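Local coordinates for protein thioesterase (Streptomyces sp. WAC02707, PDB 6VAP) that probably hydrolyses acyl thioesters as the type II thioesterase of the borrelidin biosynthetic cluster, an editing role that would clear unproductive acyl groups from carrier proteins, at residues A[10-16]-A[83-87]; A[29-33]-A[98-104]. All coordinates share one frame; numbering follows the deposited sequence.

How the contacts relate
From the N terminus, the chain enters contact 1 at residues 10-16, which lead into the edge strand 14-15, and then contact 2 at 29-33, where strand 26-30 ends. It passes strand 52-56 and runs down helix 73-87, whose last turn or so (83-87) closes contact 1 over 66 intervening residues. Strand 92-97 then leads to 98-104, which closes contact 2 over 64. The two loops therefore cross, each opening before the other shuts. Both contacts reach the same sheet: contact 1 ties its edge to the end of helix 73-87, contact 2 ties an inner strand, 26-30, to the start of helix 99-113. Their centres are about 16 Å apart and they do not touch.

Contact 1: residues A[10-16]-A[83-87]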
# COMPACT_ATOMS: atom_id res chain seq x y z
N SER A 10 8.94 15.18 8.21
CA SER A 10 9.08 14.15 7.20
C SER A 10 10.55 13.78 7.02
O SER A 10 11.46 14.58 7.26
CB SER A 10 8.49 14.60 5.84
OG SER A 10 7.21 15.20 5.98
N ASP A 11 10.79 12.55 6.59
CA ASP A 11 12.11 12.07 6.24
C ASP A 11 12.09 11.59 4.79
O ASP A 11 11.10 11.77 4.06
CB ASP A 11 12.56 10.97 7.21
CG ASP A 11 11.57 9.83 7.31
OD1 ASP A 11 11.25 9.23 6.27
OD2 ASP A 11 11.12 9.53 8.43
N VAL A 12 13.19 10.98 4.36
CA VAL A 12 13.31 10.56 2.97
C VAL A 12 12.26 9.52 2.63
O VAL A 12 11.74 9.50 1.50
CB VAL A 12 14.74 10.02 2.71
CG1 VAL A 12 14.95 8.68 3.39
CG2 VAL A 12 14.99 9.90 1.21
N TRP A 13 11.90 8.68 3.60
CA TRP A 13 10.93 7.61 3.33
C TRP A 13 9.48 8.02 3.60
O TRP A 13 8.56 7.62 2.88
CB TRP A 13 11.24 6.38 4.19
CG TRP A 13 12.35 5.54 3.69
CD1 TRP A 13 13.68 5.59 4.07
CD2 TRP A 13 12.23 4.43 2.80
NE1 TRP A 13 14.39 4.61 3.40
CE2 TRP A 13 13.52 3.87 2.65
CE3 TRP A 13 11.15 3.84 2.14
CZ2 TRP A 13 13.76 2.79 1.82
CZ3 TRP A 13 11.40 2.76 1.31
CH2 TRP A 13 12.70 2.26 1.15
N ILE A 14 9.25 8.78 4.66
CA ILE A 14 7.92 8.97 5.23
C ILE A 14 7.54 10.43 5.09
O ILE A 14 8.18 11.28 5.71
CB ILE A 14 7.86 8.52 6.70
CG1 ILE A 14 8.23 7.03 6.79
CG2 ILE A 14 6.47 8.79 7.25
CD1 ILE A 14 8.46 6.54 8.18
N ARG A 15 6.49 10.70 4.33
CA ARG A 15 6.05 12.07 4.07
C ARG A 15 4.78 12.33 4.87
O ARG A 15 3.77 11.63 4.70
CB ARG A 15 5.81 12.29 2.58
CG ARG A 15 6.98 11.88 1.68
CD ARG A 15 8.22 12.73 1.99
NE ARG A 15 9.44 12.09 1.51
CZ ARG A 15 10.04 12.36 0.35
NH1 ARG A 15 9.53 13.28 -0.45
NH2 ARG A 15 11.16 11.72 0.02
N GLN A 16 4.82 13.33 5.73
CA GLN A 16 3.69 13.76 6.55
C GLN A 16 3.22 15.09 5.97
O GLN A 16 3.85 16.13 6.18
CB GLN A 16 4.14 13.89 8.01
CG GLN A 16 3.03 14.28 8.97
CD GLN A 16 3.53 14.48 10.39
OE1 GLN A 16 4.73 14.51 10.63
NE2 GLN A 16 2.62 14.62 11.33
N VAL A 83 12.61 2.34 9.66
CA VAL A 83 12.24 3.75 9.59
C VAL A 83 10.85 3.96 10.18
O VAL A 83 10.64 4.84 11.01
CB VAL A 83 12.31 4.25 8.14
CG1 VAL A 83 12.00 5.74 8.07
CG2 VAL A 83 13.72 3.97 7.58
N LEU A 84 9.88 3.16 9.72
CA LEU A 84 8.54 3.25 10.30
C LEU A 84 8.54 2.91 11.77
O LEU A 84 7.76 3.49 12.53
CB LEU A 84 7.57 2.34 9.56
CG LEU A 84 7.07 2.91 8.24
CD1 LEU A 84 6.45 1.77 7.45
CD2 LEU A 84 6.05 4.04 8.47
N ARG A 85 9.40 1.97 12.19
CA ARG A 85 9.51 1.64 13.61
C ARG A 85 9.79 2.87 14.47
O ARG A 85 9.17 3.06 15.52
CB ARG A 85 10.62 0.60 13.81
CG ARG A 85 10.19 -0.82 13.60
CD ARG A 85 11.09 -1.78 14.36
NE ARG A 85 10.76 -1.80 15.77
CZ ARG A 85 10.99 -2.83 16.58
NH1 ARG A 85 11.56 -3.93 16.09
NH2 ARG A 85 10.66 -2.76 17.86
N ALA A 86 10.74 3.72 14.05
CA ALA A 86 11.10 4.89 14.84
C ALA A 86 9.98 5.93 14.91
O ALA A 86 9.99 6.77 15.81
CB ALA A 86 12.36 5.53 14.26
N ARG A 87 9.03 5.89 13.98
CA ARG A 87 7.92 6.83 13.95
C ARG A 87 6.63 6.24 14.48
O ARG A 87 5.76 6.98 14.95
CB ARG A 87 7.64 7.28 12.51
CG ARG A 87 8.70 8.16 11.92
CD ARG A 87 8.16 8.86 10.70
NE ARG A 87 7.18 9.89 11.06
CZ ARG A 87 7.15 11.11 10.54
NH1 ARG A 87 8.05 11.48 9.65
NH2 ARG A 87 6.20 11.95 10.92
O HOH W 1 10.72 10.79 10.52
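The side chain of Arg87 lies along Ile14, and apolar contact makes up much of the interface. The two side chains run alongside each other, pointing opposite ways, with Ile14 CD1 3.4 Å from Arg87 CD and Ile14 CG2 over one face of the guanidinium. Standing anti to the carbonyl carbon (chi1 -60°), Ile14 CG1 carries CD1 into the helix surface, where it also meets Val83 CG1 at 3.6 Å and packs tightly on Leu84 CD2 at 3.5 Å. Val83 CG2 touches Trp13 CD1 obliquely at 3.9 Å.

The polar contacts gather at the guanidinium edge. Arg87 NH2 donates to Gln16 OE1 (3.0 Å, 134° at the hydrogen). The Gln16 oxygen lies in the guanidinium plane, but NH2 meets it from above the amide plane, not on a lone pair; the extended Gln16 chain puts the oxygen there, and His9 N also donates to it. Arg87 NH1 bonds to His9 O and makes a long salt bridge of 3.8 Å to Asp11 OD2, with a water bridging the two, weakly on the arginine side. Asp11 OD1 instead closes an Asx motif, accepting from Ile14 N (2.6 Å) and weakly from Trp13 N, so one carboxylate both shapes the turn and faces the arginine.

Around this, Ile14 and Arg87 both rest on Leu54 of the neighbouring strand 52-56, Leu84 reaches Leu107 and Phe111 of helix 99-113, and Trp13 packs on Gln79 and Leu80 farther up helix 73-87. The N-terminal edge strand is thereby fastened to the helix that covers this end of the sheet.

Contact 2: residues A[29-33]-A[98-104]; sequences CLPHA and SMGATLA
Leu30, the last residue of its strand, sits on the first turns of helix 99-113, its CB 3.4 Å from Gly100 O. Its two methyls divide over the helix: Leu30 CD1 meets Leu103 CD2 at 3.7 Å, one side chain lying roughly perpendicular to the other, while Leu30 CD2 rests on Ala104 CB at 3.8 Å. Leu80 and Val56 also touch this leucine in the hydrophobic core.

At Pro31 the backbone makes the contact. Pro31 O comes within 3.3 Å of Gly100 CA, and with no side chain on that glycine the helix and the loop leaving the strand can lie this close. Tyr58 OH is hydrogen-bonded to the same carbonyl oxygen.

His32 touches through CB, 3.8 Å from Ser98 CB; its imidazole leads away, to edge-to-face contacts with Phe39 and Phe233.

Ala33 closes the segment against Met99. The methionine leaves its backbone with CG anti to N, then bends at chi2 (-105°) and again at chi3, which lays CE 3.6 Å from Ala33 CA. Ala33 N (2.9 Å) and Met99 N (3.1 Å) both donate to one water.

Ser98 has a strained backbone (phi 56°, psi -122°), consistent with the nucleophile elbow of an alpha/beta-hydrolase, and its OG is hydrogen-bonded to His232 NE2. With Asp204, these residues fit the catalytic triad of such an enzyme. The amides of Ala33 and Met99 are placed as in the oxyanion hole of this family, and the water they share probably marks where the carbonyl oxygen of the thioester would sit as it becomes the oxyanion.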
# COMPACT_ATOMS: atom_id res chain seq x y z
N CYS A 29 0.50 4.74 4.48
CA CYS A 29 -0.05 4.54 3.14
C CYS A 29 1.06 4.17 2.17
O CYS A 29 2.04 4.91 2.03
CB CYS A 29 -0.74 5.83 2.67
SG CYS A 29 -2.13 6.25 3.72
N LEU A 30 0.87 3.05 1.47
CA LEU A 30 1.84 2.48 0.57
C LEU A 30 1.34 2.66 -0.85
O LEU A 30 0.30 2.11 -1.22
CB LEU A 30 2.05 0.99 0.88
CG LEU A 30 2.77 0.61 2.19
CD1 LEU A 30 4.00 1.40 2.44
CD2 LEU A 30 1.77 0.79 3.40
N PRO A 31 2.05 3.41 -1.68
CA PRO A 31 1.60 3.60 -3.05
C PRO A 31 1.74 2.34 -3.89
O PRO A 31 2.54 1.45 -3.59
CB PRO A 31 2.53 4.68 -3.57
CG PRO A 31 3.03 5.37 -2.39
CD PRO A 31 3.14 4.33 -1.33
N HIS A 32 0.98 2.33 -4.99
CA HIS A 32 1.08 1.29 -6.02
C HIS A 32 2.38 1.39 -6.81
O HIS A 32 3.16 2.33 -6.65
CB HIS A 32 -0.08 1.40 -7.01
CG HIS A 32 -0.28 2.79 -7.53
ND1 HIS A 32 -0.78 3.83 -6.75
CD2 HIS A 32 0.05 3.33 -8.72
CE1 HIS A 32 -0.81 4.93 -7.48
NE2 HIS A 32 -0.28 4.66 -8.66
N ALA A 33 2.60 0.42 -7.70
CA ALA A 33 3.74 0.49 -8.61
C ALA A 33 3.68 1.73 -9.49
O ALA A 33 2.64 2.08 -10.03
CB ALA A 33 3.78 -0.76 -9.51
N SER A 98 -2.69 -1.93 -4.71
CA SER A 98 -2.00 -2.76 -5.69
C SER A 98 -0.71 -3.27 -5.08
O SER A 98 -0.74 -3.93 -4.04
CB SER A 98 -1.79 -2.00 -6.99
OG SER A 98 -1.57 -2.90 -8.07
N MET A 99 0.42 -2.98 -5.69
CA MET A 99 1.67 -3.45 -5.10
C MET A 99 1.83 -2.97 -3.66
O MET A 99 2.33 -3.71 -2.80
CB MET A 99 2.85 -2.99 -5.95
CG MET A 99 4.20 -3.49 -5.47
SD MET A 99 5.21 -2.22 -4.65
CE MET A 99 5.56 -1.16 -6.00
N GLY A 100 1.39 -1.74 -3.37
CA GLY A 100 1.42 -1.26 -2.00
C GLY A 100 0.68 -2.16 -1.03
O GLY A 100 1.00 -2.16 0.17
N ALA A 101 -0.34 -2.89 -1.50
CA ALA A 101 -1.07 -3.79 -0.60
C ALA A 101 -0.19 -4.95 -0.15
O ALA A 101 -0.23 -5.37 1.02
CB ALA A 101 -2.34 -4.31 -1.30
N THR A 102 0.61 -5.49 -1.05
CA THR A 102 1.52 -6.56 -0.66
C THR A 102 2.59 -6.03 0.29
O THR A 102 2.91 -6.66 1.31
CB THR A 102 2.15 -7.19 -1.90
OG1 THR A 102 1.14 -7.69 -2.77
CG2 THR A 102 3.11 -8.36 -1.49
N LEU A 103 3.15 -4.86 -0.02
CA LEU A 103 4.09 -4.23 0.90
C LEU A 103 3.44 -3.99 2.25
O LEU A 103 4.05 -4.29 3.28
CB LEU A 103 4.61 -2.94 0.30
CG LEU A 103 5.58 -2.15 1.18
CD1 LEU A 103 6.76 -3.02 1.61
CD2 LEU A 103 6.08 -0.95 0.41
N ALA A 104 2.20 -3.49 2.26
CA ALA A 104 1.50 -3.25 3.52
C ALA A 104 1.34 -4.53 4.31
O ALA A 104 1.46 -4.51 5.54
CB ALA A 104 0.13 -2.61 3.29
O HOH W 2 1.02 -1.84 -8.55